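ADP-ribosylating toxin CARDS (Mycoplasma pneumoniae, PDB 4TLV) transfers ADP-ribosyl groups from NAD(+) onto multiple target proteins and provokes vacuolization in mammalian cells, acting as the main virulence factor of its bacterium. Local coordinates at residues A[31-36]-A[46-51]. Sequence-based numbering, arbitrary orientation.
Sequences DVRNFF and RSYFIS
Arg33 runs out alongside Tyr48, its first carbon meeting Phe49 and the next two the tyrosine ring. Arg33 CB lies 3.9 Å from Phe49 CZ. With CG set beside the backbone N (chi1 -68°), Arg33 CG comes within 3.5 Å of Tyr48 CD2, and Arg33 CD follows at 3.9 Å from Tyr48 CD2. The chain then bends at chi3; Arg33 NE is still 4.2 Å from Tyr48 CD2, which sits at the edge of the guanidinium, the two planes 81° apart. At the tip, NH2 makes a salt bridge with Asp138 OD2 and NH1 hydrogen-bonds Pro199 O. Arginine suits the place because its methylenes lie against ring carbon of Tyr48 and Phe49 while its charge is met farther out.

Val32 and Ser47 form a single beta bridge within the mono-ADP-ribosyltransferase domain, joining the approach to helix 35-40 with the residues leading into strand 49-53. Val32 N donates to Arg46 O, and Tyr48 N returns a bond to Val32 O (2.8 Å). Ser47, small and polar, closes an ST turn, Ser47 OG accepting from Phe49 N (3.0 Å); the same hydroxyl donates to a water that in turn donates to Val32 O and Asn34 O. Compact, apolar Val32 sets its methyl CG2 3.8 Å from Arg46 NH1; the same guanidinium is salt-bridged through NH2 to Glu37.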
# COMPACT_ATOMS: atom_id res chain seq x y z
N ASP A 31 6.54 -1.73 27.91
CA ASP A 31 6.74 -0.29 28.13
C ASP A 31 7.80 0.37 27.26
O ASP A 31 8.22 1.50 27.53
CB ASP A 31 6.99 0.02 29.62
CG ASP A 31 8.18 -0.72 30.21
OD1 ASP A 31 9.00 -1.27 29.43
OD2 ASP A 31 8.32 -0.74 31.47
N VAL A 32 8.22 -0.33 26.20
CA VAL A 32 9.28 0.17 25.33
C VAL A 32 8.75 0.97 24.14
O VAL A 32 7.99 0.46 23.32
CB VAL A 32 10.15 -0.99 24.80
CG1 VAL A 32 11.28 -0.47 23.88
CG2 VAL A 32 10.72 -1.81 25.96
N ARG A 33 9.15 2.23 24.04
CA ARG A 33 8.71 3.09 22.94
C ARG A 33 9.83 3.17 21.93
O ARG A 33 10.54 4.16 21.84
CB ARG A 33 8.32 4.49 23.44
CG ARG A 33 7.07 4.53 24.30
CD ARG A 33 6.88 5.89 24.96
NE ARG A 33 6.18 6.88 24.14
CZ ARG A 33 6.66 8.10 23.90
NH1 ARG A 33 7.84 8.45 24.38
NH2 ARG A 33 5.96 8.96 23.18
N ASN A 34 10.02 2.10 21.16
CA ASN A 34 11.10 2.05 20.18
C ASN A 34 10.50 1.77 18.82
O ASN A 34 9.97 0.68 18.59
CB ASN A 34 12.12 0.97 20.56
CG ASN A 34 13.32 0.94 19.65
OD1 ASN A 34 13.18 0.95 18.42
ND2 ASN A 34 14.52 0.90 20.24
N PHE A 35 10.57 2.75 17.92
CA PHE A 35 9.85 2.62 16.64
C PHE A 35 10.38 1.46 15.80
O PHE A 35 9.61 0.62 15.30
CB PHE A 35 9.91 3.93 15.85
CG PHE A 35 9.29 3.84 14.48
CD1 PHE A 35 7.92 3.78 14.32
CD2 PHE A 35 10.10 3.83 13.34
CE1 PHE A 35 7.36 3.71 13.05
CE2 PHE A 35 9.55 3.74 12.07
CZ PHE A 35 8.17 3.68 11.93
N PHE A 36 11.70 1.41 15.61
CA PHE A 36 12.27 0.37 14.76
C PHE A 36 12.05 -1.04 15.31
O PHE A 36 11.78 -1.96 14.55
CB PHE A 36 13.76 0.63 14.48
CG PHE A 36 13.99 1.69 13.44
CD1 PHE A 36 14.03 1.37 12.09
CD2 PHE A 36 14.16 3.01 13.80
CE1 PHE A 36 14.24 2.35 11.13
CE2 PHE A 36 14.37 3.99 12.85
CZ PHE A 36 14.41 3.66 11.52
N ARG A 46 7.66 -6.60 24.05
CA ARG A 46 7.89 -5.50 25.01
C ARG A 46 7.35 -4.15 24.55
O ARG A 46 7.44 -3.17 25.30
CB ARG A 46 9.38 -5.32 25.29
CG ARG A 46 10.13 -6.52 25.86
CD ARG A 46 11.64 -6.40 25.54
NE ARG A 46 11.86 -6.26 24.10
CZ ARG A 46 12.48 -5.24 23.51
NH1 ARG A 46 12.99 -4.25 24.22
NH2 ARG A 46 12.61 -5.24 22.18
N SER A 47 6.83 -4.06 23.33
CA SER A 47 6.46 -2.75 22.80
C SER A 47 5.30 -2.05 23.51
O SER A 47 4.32 -2.68 23.94
CB SER A 47 6.15 -2.82 21.30
OG SER A 47 5.98 -1.50 20.79
N TYR A 48 5.42 -0.73 23.62
CA TYR A 48 4.37 0.12 24.17
C TYR A 48 3.37 0.45 23.08
O TYR A 48 2.33 0.99 23.36
CB TYR A 48 4.99 1.44 24.65
CG TYR A 48 4.06 2.34 25.42
CD1 TYR A 48 3.55 1.95 26.66
CD2 TYR A 48 3.75 3.61 24.94
CE1 TYR A 48 2.73 2.78 27.38
CE2 TYR A 48 2.92 4.46 25.66
CZ TYR A 48 2.41 4.04 26.88
OH TYR A 48 1.58 4.88 27.59
N PHE A 49 3.70 0.13 21.83
CA PHE A 49 2.86 0.51 20.71
C PHE A 49 1.87 -0.61 20.38
O PHE A 49 2.25 -1.78 20.36
CB PHE A 49 3.72 0.78 19.48
CG PHE A 49 4.73 1.90 19.67
CD1 PHE A 49 4.43 2.99 20.48
CD2 PHE A 49 5.96 1.86 19.03
CE1 PHE A 49 5.34 4.03 20.66
CE2 PHE A 49 6.88 2.90 19.20
CZ PHE A 49 6.56 3.99 20.03
N ILE A 50 0.61 -0.25 20.10
CA ILE A 50 -0.39 -1.24 19.67
C ILE A 50 -0.71 -1.05 18.19
O ILE A 50 -1.00 0.05 17.75
CB ILE A 50 -1.68 -1.13 20.48
CG1 ILE A 50 -1.40 -1.41 21.97
CG2 ILE A 50 -2.73 -2.12 19.98
CD1 ILE A 50 -2.62 -1.16 22.85
N SER A 51 -0.68 -2.14 17.42
CA SER A 51 -0.89 -2.05 15.97
C SER A 51 -2.35 -2.09 15.55
O SER A 51 -3.16 -2.83 16.10
CB SER A 51 -0.13 -3.17 15.25
OG SER A 51 -0.57 -4.43 15.75
O HOH W 1 8.75 -0.82 20.56